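Local coordinates for protein trans-2-enoyl-CoA reductase [NADH] (Treponema denticola ATCC 35405, PDB 4GGO) that reduces the carbon-carbon double bond of crotonyl-CoA and some longer enoyl-CoA substrates with NADH, a step of fatty acid biosynthesis, at residues 101-106 with 112-117; 132-137 with 220-225; 208-213 with 272-277; 279-284 with 376-381; 292-297 with 351-356. All coordinates share one frame; numbering follows the deposited sequence.

Contact 1: 101-106 with 112-117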
# COMPACT_ATOMS: atom_id res chain seq x y z
N LEU A 101 3.30 -10.29 13.07
CA LEU A 101 3.97 -10.87 14.23
C LEU A 101 5.21 -10.07 14.59
O LEU A 101 5.46 -9.79 15.77
CB LEU A 101 4.35 -12.33 13.97
CG LEU A 101 3.22 -13.33 13.74
CD1 LEU A 101 3.79 -14.73 13.58
CD2 LEU A 101 2.21 -13.28 14.87
N ALA A 102 5.97 -9.69 13.57
CA ALA A 102 7.17 -8.89 13.77
C ALA A 102 6.84 -7.52 14.34
O ALA A 102 7.51 -7.04 15.25
CB ALA A 102 7.93 -8.75 12.46
N PHE A 103 5.79 -6.90 13.80
CA PHE A 103 5.37 -5.58 14.26
C PHE A 103 4.96 -5.59 15.73
O PHE A 103 5.48 -4.82 16.53
CB PHE A 103 4.22 -5.04 13.41
CG PHE A 103 3.77 -3.66 13.81
CD1 PHE A 103 2.79 -3.48 14.77
CD2 PHE A 103 4.34 -2.54 13.22
CE1 PHE A 103 2.39 -2.21 15.14
CE2 PHE A 103 3.94 -1.27 13.59
CZ PHE A 103 2.96 -1.11 14.55
N ASP A 104 4.02 -6.47 16.07
CA ASP A 104 3.49 -6.55 17.43
C ASP A 104 4.58 -6.88 18.44
O ASP A 104 4.58 -6.37 19.56
CB ASP A 104 2.36 -7.57 17.51
CG ASP A 104 1.09 -7.10 16.83
OD1 ASP A 104 0.90 -5.87 16.72
OD2 ASP A 104 0.29 -7.95 16.39
N GLU A 105 5.52 -7.73 18.04
CA GLU A 105 6.65 -8.09 18.89
C GLU A 105 7.54 -6.87 19.14
O GLU A 105 8.00 -6.64 20.26
CB GLU A 105 7.45 -9.23 18.26
CG GLU A 105 8.62 -9.71 19.10
CD GLU A 105 9.07 -11.11 18.71
OE1 GLU A 105 8.21 -11.94 18.37
OE2 GLU A 105 10.29 -11.37 18.73
N ALA A 106 7.77 -6.09 18.09
CA ALA A 106 8.58 -4.88 18.20
C ALA A 106 7.86 -3.82 19.02
O ALA A 106 8.47 -3.14 19.84
CB ALA A 106 8.92 -4.35 16.82
N LEU A 112 4.67 -0.02 23.49
CA LEU A 112 3.57 0.62 22.78
C LEU A 112 2.34 -0.28 22.76
O LEU A 112 2.46 -1.51 22.67
CB LEU A 112 3.98 0.94 21.35
CG LEU A 112 5.18 1.88 21.14
CD1 LEU A 112 5.53 1.97 19.67
CD2 LEU A 112 4.88 3.25 21.71
N TYR A 113 1.16 0.32 22.83
CA TYR A 113 -0.08 -0.42 22.65
C TYR A 113 -0.25 -0.79 21.18
O TYR A 113 -0.22 0.08 20.31
CB TYR A 113 -1.29 0.39 23.13
CG TYR A 113 -2.62 -0.22 22.73
CD1 TYR A 113 -3.19 -1.24 23.47
CD2 TYR A 113 -3.30 0.25 21.62
CE1 TYR A 113 -4.40 -1.80 23.11
CE2 TYR A 113 -4.52 -0.30 21.25
CZ TYR A 113 -5.06 -1.32 22.00
OH TYR A 113 -6.27 -1.86 21.63
N SER A 114 -0.45 -2.08 20.91
CA SER A 114 -0.64 -2.54 19.55
C SER A 114 -1.52 -3.79 19.51
O SER A 114 -1.17 -4.83 20.07
CB SER A 114 0.70 -2.83 18.88
OG SER A 114 0.52 -3.29 17.55
N VAL A 115 -2.66 -3.68 18.84
CA VAL A 115 -3.56 -4.81 18.67
C VAL A 115 -3.85 -5.03 17.19
O VAL A 115 -4.21 -4.10 16.46
CB VAL A 115 -4.89 -4.60 19.42
CG1 VAL A 115 -5.92 -5.63 18.99
CG2 VAL A 115 -4.65 -4.66 20.92
N THR A 116 -3.67 -6.27 16.74
CA THR A 116 -3.94 -6.63 15.35
C THR A 116 -5.17 -7.53 15.25
O THR A 116 -5.22 -8.58 15.89
CB THR A 116 -2.74 -7.34 14.71
OG1 THR A 116 -1.57 -6.52 14.82
CG2 THR A 116 -3.01 -7.64 13.25
N ILE A 117 -6.15 -7.10 14.47
CA ILE A 117 -7.34 -7.90 14.23
C ILE A 117 -7.26 -8.57 12.86
O ILE A 117 -7.24 -7.89 11.83
CB ILE A 117 -8.62 -7.07 14.34
CG1 ILE A 117 -8.77 -6.52 15.76
CG2 ILE A 117 -9.84 -7.90 13.96
CD1 ILE A 117 -10.05 -5.75 15.99
O HOH W 1 -1.97 -8.44 18.29
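Phe103 and Asp104, consecutive on one helix, meet the same strand in different ways. Phe103 comes first and turns its rim to Ser114: CE1 lies 3.2 Å from Ser114 OG, with the hydroxyl near the ring plane. At Asp104, CG stands anti to the carbonyl carbon (chi1 -72°), which carries the carboxylate across to two alternate strand residues. Ser114 OG donates to Asp104 OD1 over 2.7 Å, nearly along the C-O axis, while Thr116 OG1 donates over 2.8 Å to the syn lone pair of Asp104 OD2, on the side of the other oxygen. A water adds a third link, donating a hydrogen bond to Asp104 OD2 at 3.0 Å and accepting one from Thr116 N. Each carboxylate oxygen thus has its own hydroxyl, which should limit rotation of the group. Thr116 OG1 is also hydrogen-bonded to Arg67, whose charge would probably favour the ionised aspartate. The contact closes a beta-alpha-beta unit of strand 77-82, helix 95-110 and strand 114-118; the directions of segments 101-106 and 114-117 differ by 159°, nearly antiparallel. Phe103 also packs on helix 61-74, Val115 and Ile117 turn to helix 124-136, and strand 114-118 forms an edge of the parallel sheet beside strand 77-82.

Contact 2: 132-137 with 220-225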
# COMPACT_ATOMS: atom_id res chain seq x y z
N GLU A 132 -15.34 -2.75 19.47
CA GLU A 132 -15.28 -3.36 20.79
C GLU A 132 -13.95 -3.09 21.49
O GLU A 132 -13.92 -2.70 22.66
CB GLU A 132 -15.53 -4.86 20.70
CG GLU A 132 -15.43 -5.60 22.02
CD GLU A 132 -15.87 -7.05 21.91
OE1 GLU A 132 -16.50 -7.40 20.89
OE2 GLU A 132 -15.59 -7.83 22.84
N GLU A 133 -12.86 -3.29 20.77
CA GLU A 133 -11.53 -3.05 21.32
C GLU A 133 -11.31 -1.57 21.62
O GLU A 133 -10.69 -1.22 22.62
CB GLU A 133 -10.45 -3.58 20.37
CG GLU A 133 -9.02 -3.31 20.82
CD GLU A 133 -8.67 -4.00 22.12
OE1 GLU A 133 -9.29 -5.03 22.45
OE2 GLU A 133 -7.76 -3.51 22.82
N ALA A 134 -11.83 -0.71 20.75
CA ALA A 134 -11.72 0.73 20.93
C ALA A 134 -12.54 1.19 22.14
O ALA A 134 -12.10 2.06 22.90
CB ALA A 134 -12.17 1.46 19.68
N LYS A 135 -13.72 0.62 22.30
CA LYS A 135 -14.58 0.92 23.45
C LYS A 135 -13.93 0.48 24.75
O LYS A 135 -14.04 1.16 25.78
CB LYS A 135 -15.94 0.24 23.30
CG LYS A 135 -16.88 0.92 22.31
CD LYS A 135 -17.41 2.23 22.87
CE LYS A 135 -18.26 2.96 21.84
NZ LYS A 135 -19.35 2.09 21.31
N LYS A 136 -13.25 -0.66 24.71
CA LYS A 136 -12.65 -1.27 25.89
C LYS A 136 -11.51 -0.44 26.46
O LYS A 136 -11.34 -0.36 27.68
CB LYS A 136 -12.15 -2.67 25.55
CG LYS A 136 -11.52 -3.42 26.71
CD LYS A 136 -10.63 -4.56 26.22
CE LYS A 136 -11.33 -5.41 25.16
NZ LYS A 136 -10.51 -6.58 24.74
N LYS A 137 -10.73 0.17 25.58
CA LYS A 137 -9.53 0.89 25.99
C LYS A 137 -9.73 2.40 26.01
O LYS A 137 -8.78 3.16 26.23
CB LYS A 137 -8.35 0.52 25.09
CG LYS A 137 -8.08 -0.97 25.00
CD LYS A 137 -7.60 -1.54 26.33
CE LYS A 137 -6.23 -0.99 26.70
NZ LYS A 137 -5.69 -1.60 27.95
N GLU A 220 -20.53 5.31 16.72
CA GLU A 220 -20.13 4.83 18.04
C GLU A 220 -19.34 5.87 18.82
O GLU A 220 -18.92 5.63 19.95
CB GLU A 220 -19.30 3.55 17.90
CG GLU A 220 -20.06 2.37 17.33
CD GLU A 220 -21.00 1.73 18.34
OE1 GLU A 220 -20.96 2.13 19.52
OE2 GLU A 220 -21.76 0.82 17.95
N GLY A 221 -19.14 7.04 18.22
CA GLY A 221 -18.40 8.11 18.85
C GLY A 221 -16.93 7.77 19.04
O GLY A 221 -16.33 8.11 20.06
N LEU A 222 -16.35 7.10 18.05
CA LEU A 222 -14.96 6.67 18.13
C LEU A 222 -14.04 7.53 17.27
O LEU A 222 -12.90 7.15 16.98
CB LEU A 222 -14.83 5.20 17.73
CG LEU A 222 -15.54 4.20 18.64
CD1 LEU A 222 -15.40 2.79 18.09
CD2 LEU A 222 -14.99 4.28 20.06
N LEU A 223 -14.53 8.70 16.86
CA LEU A 223 -13.72 9.63 16.08
C LEU A 223 -13.45 10.90 16.87
O LEU A 223 -14.37 11.57 17.33
CB LEU A 223 -14.43 9.99 14.77
CG LEU A 223 -14.82 8.83 13.85
CD1 LEU A 223 -15.35 9.36 12.53
CD2 LEU A 223 -13.64 7.90 13.63
N GLU A 224 -12.17 11.23 17.04
CA GLU A 224 -11.79 12.47 17.68
C GLU A 224 -12.10 13.63 16.74
O GLU A 224 -12.06 13.48 15.52
CB GLU A 224 -10.29 12.46 18.03
CG GLU A 224 -9.83 13.66 18.85
CD GLU A 224 -10.59 13.80 20.15
OE1 GLU A 224 -10.23 13.10 21.13
OE2 GLU A 224 -11.55 14.60 20.21
N GLU A 225 -12.44 14.78 17.32
CA GLU A 225 -12.71 15.98 16.53
C GLU A 225 -11.51 16.31 15.65
O GLU A 225 -10.38 16.43 16.14
CB GLU A 225 -13.01 17.16 17.46
CG GLU A 225 -13.41 18.45 16.74
CD GLU A 225 -14.87 18.45 16.31
OE1 GLU A 225 -15.62 17.54 16.72
OE2 GLU A 225 -15.26 19.37 15.55
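Lys135 and Glu220 join the end of helix 124-136 to the turn between helix 208-219 and strand 223-224, and the lysine can be followed outward from its helix. From CB the chain sets off with CG beside the backbone N (chi1 -77°), bends at chi2, and so swings CD and CE round toward the other segment. CE is the first carbon to settle closely: it lies 3.3 Å from the backbone Glu220 O and 4.0 Å from Leu222 CD2. A last bend at chi4 turns NZ to the carboxylate, where it forms a salt bridge with Glu220 OE1. The modelled separation of 2.4 Å between NZ and OE1 is very short and doubtful as an exact length. The two side chains run at about a right angle to each other. Beneath this charged pair is an apolar layer, in which Ala134 CB rests 3.8 Å from Leu222 CD1 and 4.0 Å from Leu222 CD2. Gly221, between the two partner residues, ends helix 208-219 in a Schellman motif with positive phi, and Leu222 is then hydrogen-bonded through its backbone to Phe141 of strand 141-146. The chemistry is therefore layered: a buried alanine-leucine contact supplies close packing, while the exposed lysine adds an electrostatic link whose strength would probably depend on the surrounding solvent.

Contact 3: 208-213 with 272-277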
# COMPACT_ATOMS: atom_id res chain seq x y z
N GLU A 208 -16.68 2.54 -0.98
CA GLU A 208 -17.84 2.08 -0.22
C GLU A 208 -17.47 1.59 1.18
O GLU A 208 -18.06 2.04 2.17
CB GLU A 208 -18.60 0.99 -0.97
CG GLU A 208 -19.42 1.50 -2.15
CD GLU A 208 -20.42 0.48 -2.66
OE1 GLU A 208 -20.36 -0.69 -2.23
OE2 GLU A 208 -21.29 0.86 -3.48
N ASP A 209 -16.51 0.69 1.26
CA ASP A 209 -16.11 0.12 2.55
C ASP A 209 -15.47 1.17 3.45
O ASP A 209 -15.66 1.16 4.66
CB ASP A 209 -15.14 -1.04 2.35
CG ASP A 209 -14.76 -1.71 3.66
OD1 ASP A 209 -15.68 -2.12 4.41
OD2 ASP A 209 -13.55 -1.80 3.95
N TRP A 210 -14.71 2.07 2.84
CA TRP A 210 -14.07 3.17 3.55
C TRP A 210 -15.12 4.00 4.27
O TRP A 210 -15.01 4.26 5.47
CB TRP A 210 -13.30 4.05 2.57
CG TRP A 210 -12.59 5.22 3.18
CD1 TRP A 210 -12.21 5.36 4.48
CD2 TRP A 210 -12.19 6.42 2.51
NE1 TRP A 210 -11.59 6.57 4.66
CE2 TRP A 210 -11.57 7.24 3.46
CE3 TRP A 210 -12.30 6.87 1.19
CZ2 TRP A 210 -11.05 8.50 3.14
CZ3 TRP A 210 -11.79 8.12 0.87
CH2 TRP A 210 -11.17 8.92 1.85
N GLU A 211 -16.14 4.42 3.53
CA GLU A 211 -17.22 5.22 4.08
C GLU A 211 -18.00 4.44 5.14
O GLU A 211 -18.47 5.00 6.12
CB GLU A 211 -18.16 5.69 2.97
CG GLU A 211 -19.17 6.75 3.39
CD GLU A 211 -19.97 7.28 2.23
OE1 GLU A 211 -20.17 6.54 1.25
OE2 GLU A 211 -20.41 8.45 2.29
N ARG A 212 -18.12 3.13 4.92
CA ARG A 212 -18.81 2.26 5.87
C ARG A 212 -18.03 2.20 7.19
O ARG A 212 -18.63 2.23 8.26
CB ARG A 212 -18.99 0.86 5.29
CG ARG A 212 -20.01 0.01 6.04
CD ARG A 212 -20.11 -1.39 5.44
NE ARG A 212 -21.14 -2.20 6.09
CZ ARG A 212 -22.36 -2.40 5.60
NH1 ARG A 212 -22.71 -1.85 4.44
NH2 ARG A 212 -23.22 -3.15 6.26
N TRP A 213 -16.71 2.11 7.09
CA TRP A 213 -15.85 2.12 8.27
C TRP A 213 -16.03 3.42 9.06
O TRP A 213 -16.19 3.39 10.28
CB TRP A 213 -14.38 1.96 7.88
CG TRP A 213 -13.92 0.54 7.80
CD1 TRP A 213 -13.81 -0.23 6.68
CD2 TRP A 213 -13.49 -0.28 8.90
NE1 TRP A 213 -13.34 -1.48 7.01
CE2 TRP A 213 -13.14 -1.54 8.36
CE3 TRP A 213 -13.37 -0.08 10.27
CZ2 TRP A 213 -12.68 -2.58 9.16
CZ3 TRP A 213 -12.91 -1.11 11.06
CH2 TRP A 213 -12.57 -2.35 10.51
N ALA A 272 -11.09 14.24 5.50
CA ALA A 272 -10.90 13.09 4.62
C ALA A 272 -10.17 13.47 3.34
O ALA A 272 -10.46 14.49 2.72
CB ALA A 272 -12.24 12.46 4.30
N PHE A 273 -9.21 12.63 2.95
CA PHE A 273 -8.44 12.88 1.73
C PHE A 273 -8.17 11.59 0.98
O PHE A 273 -8.04 10.52 1.58
CB PHE A 273 -7.08 13.51 2.06
CG PHE A 273 -7.17 14.77 2.87
CD1 PHE A 273 -7.31 16.00 2.25
CD2 PHE A 273 -7.07 14.72 4.25
CE1 PHE A 273 -7.38 17.16 3.00
CE2 PHE A 273 -7.13 15.88 5.00
CZ PHE A 273 -7.29 17.10 4.38
N VAL A 274 -8.09 11.69 -0.34
CA VAL A 274 -7.46 10.64 -1.12
C VAL A 274 -5.99 11.00 -1.22
O VAL A 274 -5.64 12.12 -1.59
CB VAL A 274 -8.05 10.53 -2.54
CG1 VAL A 274 -7.19 9.60 -3.39
CG2 VAL A 274 -9.48 10.02 -2.48
N SER A 275 -5.12 10.07 -0.84
CA SER A 275 -3.68 10.30 -0.95
C SER A 275 -3.13 9.55 -2.15
O SER A 275 -3.14 8.31 -2.18
CB SER A 275 -2.96 9.86 0.32
OG SER A 275 -1.57 10.12 0.24
N VAL A 276 -2.68 10.29 -3.15
CA VAL A 276 -2.11 9.68 -4.34
C VAL A 276 -0.63 9.42 -4.11
O VAL A 276 0.16 10.35 -3.98
CB VAL A 276 -2.29 10.57 -5.59
CG1 VAL A 276 -1.94 9.79 -6.85
CG2 VAL A 276 -3.72 11.08 -5.66
N ASN A 277 -0.26 8.14 -4.06
CA ASN A 277 1.11 7.75 -3.79
C ASN A 277 1.87 7.41 -5.07
O ASN A 277 1.29 7.39 -6.16
CB ASN A 277 1.15 6.57 -2.82
CG ASN A 277 0.52 6.90 -1.48
OD1 ASN A 277 -0.04 7.98 -1.29
ND2 ASN A 277 0.62 5.96 -0.54
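Trp210 reaches from helix 208-219 to the strand carrying Ala272, Phe273 and Val274, a helix packed on the parallel sheet of the Rossmann-like fold. The axes of segments 208-213 and 272-276 approach to 12.1 Å, with directions 149° from each other, and the indole bridges that separation. Its CG lies anti to the backbone N (chi1 180°), which extends the ring system away from the helix with the six-membered ring leading. That ring meets the strand obliquely, and successive atoms on its far side match successive strand residues. CZ2 is 4.3 Å from Ala272 CB, and CZ3 is 4.5 Å from Val274 CG2, a looser apolar approach. Between them the partner is backbone, because Phe273 directs its side chain away from the helix and packs it on Leu230. The indole also meets the ring of Tyr146, their planes about 35° apart, and touches Leu256 and Ala260 of helix 248-266. Its polar end is engaged too: NE1 is hydrogen-bonded to Thr229 OG1 on the neighbouring strand 227-233, which should help fix the rotation of the buried ring. The cofactor region is not far away, since the side chain of Val274 lies about 5 Å from that of Lys253, an NAD(+)-binding residue. Closest of all to the strand is CH2 of Trp210, 3.5 Å from the carbonyl oxygen of Phe273.

Contact 4: 279-284 with 376-381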
# COMPACT_ATOMS: atom_id res chain seq x y z
N GLY A 279 4.27 5.06 -7.74
CA GLY A 279 4.17 3.72 -8.27
C GLY A 279 5.15 2.77 -7.61
O GLY A 279 6.26 3.17 -7.24
N LEU A 280 4.74 1.52 -7.45
CA LEU A 280 5.57 0.51 -6.81
C LEU A 280 5.20 -0.87 -7.32
O LEU A 280 4.14 -1.06 -7.91
CB LEU A 280 5.40 0.56 -5.29
CG LEU A 280 4.15 -0.12 -4.71
CD1 LEU A 280 4.32 -0.38 -3.22
CD2 LEU A 280 2.90 0.71 -4.95
N VAL A 281 6.08 -1.84 -7.08
CA VAL A 281 5.81 -3.21 -7.47
C VAL A 281 4.70 -3.79 -6.59
O VAL A 281 4.83 -3.84 -5.37
CB VAL A 281 7.06 -4.10 -7.34
CG1 VAL A 281 6.72 -5.55 -7.67
CG2 VAL A 281 8.17 -3.59 -8.23
N THR A 282 3.61 -4.21 -7.22
CA THR A 282 2.53 -4.86 -6.49
C THR A 282 2.26 -6.25 -7.06
O THR A 282 2.86 -6.65 -8.05
CB THR A 282 1.22 -4.03 -6.53
OG1 THR A 282 0.73 -3.98 -7.88
CG2 THR A 282 1.47 -2.62 -6.02
N ARG A 283 1.35 -6.97 -6.42
CA ARG A 283 0.99 -8.32 -6.84
C ARG A 283 0.42 -8.33 -8.26
O ARG A 283 0.59 -9.30 -9.00
CB ARG A 283 -0.03 -8.92 -5.87
CG ARG A 283 -0.41 -10.36 -6.15
CD ARG A 283 -1.57 -10.79 -5.26
NE ARG A 283 -1.95 -12.18 -5.49
CZ ARG A 283 -1.55 -13.20 -4.74
NH1 ARG A 283 -0.75 -12.99 -3.70
NH2 ARG A 283 -1.94 -14.44 -5.02
N ALA A 284 -0.23 -7.23 -8.64
CA ALA A 284 -0.92 -7.16 -9.92
C ALA A 284 -0.10 -6.51 -11.04
O ALA A 284 -0.54 -6.46 -12.18
CB ALA A 284 -2.25 -6.44 -9.76
N HIS A 376 14.25 -7.09 -6.41
CA HIS A 376 14.38 -6.96 -4.96
C HIS A 376 13.05 -6.61 -4.31
O HIS A 376 12.65 -7.24 -3.33
CB HIS A 376 15.43 -5.91 -4.60
CG HIS A 376 15.55 -5.67 -3.13
ND1 HIS A 376 16.11 -6.59 -2.27
CD2 HIS A 376 15.17 -4.62 -2.36
CE1 HIS A 376 16.08 -6.12 -1.04
NE2 HIS A 376 15.52 -4.93 -1.06
N ASP A 377 12.36 -5.61 -4.85
CA ASP A 377 11.08 -5.18 -4.30
C ASP A 377 10.03 -6.28 -4.37
O ASP A 377 9.26 -6.48 -3.43
CB ASP A 377 10.57 -3.92 -5.00
CG ASP A 377 11.37 -2.69 -4.65
OD1 ASP A 377 12.16 -2.75 -3.68
OD2 ASP A 377 11.21 -1.65 -5.32
N PHE A 378 10.02 -7.01 -5.48
CA PHE A 378 9.10 -8.13 -5.66
C PHE A 378 9.38 -9.23 -4.64
O PHE A 378 8.45 -9.81 -4.07
CB PHE A 378 9.22 -8.69 -7.08
CG PHE A 378 8.34 -9.87 -7.34
CD1 PHE A 378 7.00 -9.70 -7.66
CD2 PHE A 378 8.85 -11.16 -7.27
CE1 PHE A 378 6.19 -10.79 -7.91
CE2 PHE A 378 8.04 -12.26 -7.52
CZ PHE A 378 6.70 -12.07 -7.83
N LEU A 379 10.66 -9.51 -4.41
CA LEU A 379 11.07 -10.59 -3.51
C LEU A 379 10.98 -10.20 -2.04
O LEU A 379 10.62 -11.03 -1.20
CB LEU A 379 12.49 -11.05 -3.85
CG LEU A 379 12.65 -11.86 -5.14
CD1 LEU A 379 14.12 -12.14 -5.42
CD2 LEU A 379 11.86 -13.15 -5.06
N ALA A 380 11.30 -8.95 -1.73
CA ALA A 380 11.31 -8.48 -0.34
C ALA A 380 9.91 -8.42 0.25
O ALA A 380 9.74 -8.44 1.47
CB ALA A 380 12.00 -7.13 -0.23
N SER A 381 8.90 -8.33 -0.61
CA SER A 381 7.51 -8.30 -0.16
C SER A 381 7.13 -9.61 0.52
O SER A 381 6.19 -9.65 1.32
CB SER A 381 6.57 -8.02 -1.33
OG SER A 381 6.81 -6.73 -1.88
O HOH W 2 8.61 -1.29 -5.41
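The ring of Phe378 receives Val281 at its edge, near the ring plane, with CD1 4.2 Å from Val281 CG1. On the same helix the imidazole of His376 has Ala380 CB over one face, 4.2 Å above the plane and offset toward the rim, while His376 ND1 is hydrogen-bonded to Asp385. Val281 carries the contact between the loop and the helix. Its CG1 stands anti to the backbone N (chi1 177°), a torsion that places CG1 on Phe378 and CG2 on Asp377. CG1 sits 4.0 Å from Phe378 CA and 4.1 Å from Phe378 CB, resting against the base of the aromatic side chain as well as its rim; the valine and phenylalanine side chains run at about a right angle. CG2 touches the preceding residue, 4.0 Å from Asp377 CB.

A polar bridge runs beside this packing. One water accepts from Val281 N at 3.1 Å and donates to Asp377 OD2 at 2.6 Å, so the loop amide reaches the Asp377 carboxylate through the water. Ser381 OG donates to Asp377 O at 2.9 Å, a side-chain bond back to the residue four before it.

Leu280, Val281 and Thr282 belong to the NAD(+)-binding site, so the contact backs part of that loop with a helix. The loop follows strand 270-276 and precedes helix 291-305, whose Phe299 touches both Val281 and Asp377, so that the loop and helix 371-380 both meet that helix.

Contact 5: 292-297 with 351-356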
# COMPACT_ATOMS: atom_id res chain seq x y z
N PRO A 292 5.36 -2.75 -15.60
CA PRO A 292 6.66 -3.25 -15.14
C PRO A 292 7.84 -2.55 -15.82
O PRO A 292 8.86 -2.32 -15.17
CB PRO A 292 6.63 -4.73 -15.56
CG PRO A 292 5.19 -5.06 -15.66
CD PRO A 292 4.56 -3.83 -16.21
N LEU A 293 7.69 -2.21 -17.09
CA LEU A 293 8.73 -1.50 -17.82
C LEU A 293 8.85 -0.06 -17.33
O LEU A 293 9.95 0.47 -17.20
CB LEU A 293 8.45 -1.51 -19.33
CG LEU A 293 9.44 -0.72 -20.19
CD1 LEU A 293 10.85 -1.27 -20.03
CD2 LEU A 293 9.02 -0.72 -21.65
N TYR A 294 7.71 0.56 -17.06
CA TYR A 294 7.68 1.91 -16.53
C TYR A 294 8.35 2.00 -15.16
O TYR A 294 9.21 2.85 -14.94
CB TYR A 294 6.24 2.42 -16.43
CG TYR A 294 6.09 3.68 -15.62
CD1 TYR A 294 6.58 4.90 -16.09
CD2 TYR A 294 5.47 3.67 -14.38
CE1 TYR A 294 6.45 6.06 -15.35
CE2 TYR A 294 5.34 4.83 -13.63
CZ TYR A 294 5.83 6.02 -14.12
OH TYR A 294 5.70 7.17 -13.39
N LEU A 295 7.96 1.10 -14.26
CA LEU A 295 8.51 1.08 -12.90
C LEU A 295 10.01 0.82 -12.90
O LEU A 295 10.75 1.47 -12.17
CB LEU A 295 7.80 0.02 -12.05
CG LEU A 295 6.36 0.33 -11.65
CD1 LEU A 295 5.76 -0.83 -10.89
CD2 LEU A 295 6.29 1.61 -10.83
N ALA A 296 10.45 -0.14 -13.71
CA ALA A 296 11.88 -0.44 -13.82
C ALA A 296 12.65 0.78 -14.33
O ALA A 296 13.75 1.06 -13.87
CB ALA A 296 12.09 -1.63 -14.75
N SER A 297 12.04 1.50 -15.26
CA SER A 297 12.64 2.72 -15.79
C SER A 297 12.56 3.84 -14.77
O SER A 297 13.50 4.63 -14.63
CB SER A 297 11.95 3.13 -17.09
OG SER A 297 11.97 2.07 -18.03
N LYS A 351 10.01 12.88 -18.36
CA LYS A 351 10.67 12.98 -19.66
C LYS A 351 11.86 12.03 -19.75
O LYS A 351 12.11 11.44 -20.80
CB LYS A 351 11.08 14.43 -19.95
CG LYS A 351 9.90 15.33 -20.27
CD LYS A 351 10.34 16.65 -20.87
CE LYS A 351 11.19 17.44 -19.90
NZ LYS A 351 11.48 18.81 -20.42
N ALA A 352 12.58 11.89 -18.65
CA ALA A 352 13.71 10.96 -18.59
C ALA A 352 13.23 9.51 -18.69
O ALA A 352 13.86 8.68 -19.34
CB ALA A 352 14.51 11.18 -17.32
N VAL A 353 12.11 9.22 -18.03
CA VAL A 353 11.54 7.87 -18.06
C VAL A 353 11.02 7.53 -19.46
O VAL A 353 11.26 6.43 -19.96
CB VAL A 353 10.40 7.71 -17.03
CG1 VAL A 353 9.70 6.37 -17.22
CG2 VAL A 353 10.94 7.84 -15.62
N SER A 354 10.33 8.48 -20.08
CA SER A 354 9.77 8.29 -21.41
C SER A 354 10.86 8.05 -22.45
O SER A 354 10.72 7.19 -23.32
CB SER A 354 8.91 9.49 -21.82
OG SER A 354 7.72 9.53 -21.06
N ALA A 355 11.95 8.82 -22.36
CA ALA A 355 13.07 8.65 -23.27
C ALA A 355 13.73 7.30 -23.05
O ALA A 355 14.15 6.63 -24.00
CB ALA A 355 14.08 9.77 -23.09
N LEU A 356 13.81 6.89 -21.79
CA LEU A 356 14.44 5.63 -21.42
C LEU A 356 13.65 4.42 -21.94
O LEU A 356 14.24 3.47 -22.44
CB LEU A 356 14.61 5.54 -19.90
CG LEU A 356 15.46 4.39 -19.36
CD1 LEU A 356 16.83 4.38 -20.03
CD2 LEU A 356 15.60 4.50 -17.85
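Apolar packing dominates where Tyr294 and Ser297 of one helix meet Val353 and Leu356 of another. Val353 CG1 is the methyl group at the centre: it lies 3.6 Å from CD1 and 3.8 Å from CE1 of Tyr294, and 3.9 Å from Ser297 CB. The valine and tyrosine side chains run at about a right angle; a single methyl meets CD1 and CE1 of the ring obliquely and also rests on the serine one turn further along. With CG1 anti to the Val353 backbone N (chi1 172°), that branch faces the neighbouring helix. Leu356 adds CD2, which lies 3.8 Å from Ser297 O and 4.0 Å from Ser297 CB, so a backbone oxygen is included in the packed surface.

Hydrogen bonding occurs within the helices or with residues beyond the two segments. Ser297 OG donates back to Leu293 O over 2.7 Å, and Ser297 N bonds to the same oxygen from the opposite face of its plane, so the carbonyl takes two donors. The buried serine hydroxyl is thereby satisfied within its own helix, and CB is turned to the packing. At the far end of Tyr294, OH is hydrogen-bonded to Glu344 and Gln350, which should restrain its ring.

Segments 292-297 and 351-356, of helices 291-305 and 347-359, run at 122° to each other, and the CA atoms of Ser297 and Val353 come within 5.7 Å. This is helix-helix packing beside the substrate site: Tyr294 also touches Tyr234, which binds substrate.

How the contacts relate
Contacts 1 to 3 belong to the region of the parallel sheet, whereas contacts 4 and 5 lie together on the other side of the chain's centre from contact 2. Contacts 1 and 2, with centres 19 Å apart, lie on consecutive elements, strand 114-118 and helix 124-136, and touch through a probable hydrogen bond between Tyr113 OH and Glu133 OE2 at 2.5 Å. Contact 3 reaches the same sheet as contact 1, and its second segment adjoins the cofactor loop of contact 4 in sequence. Contact 5 is nested within the chain loop closed by contact 4, their centres 17 Å apart, and Leu295 CD1 packs 3.4 Å from Leu280 O. The side chain of Tyr294 lies about 8 Å from that of Tyr244, the inferred proton donor.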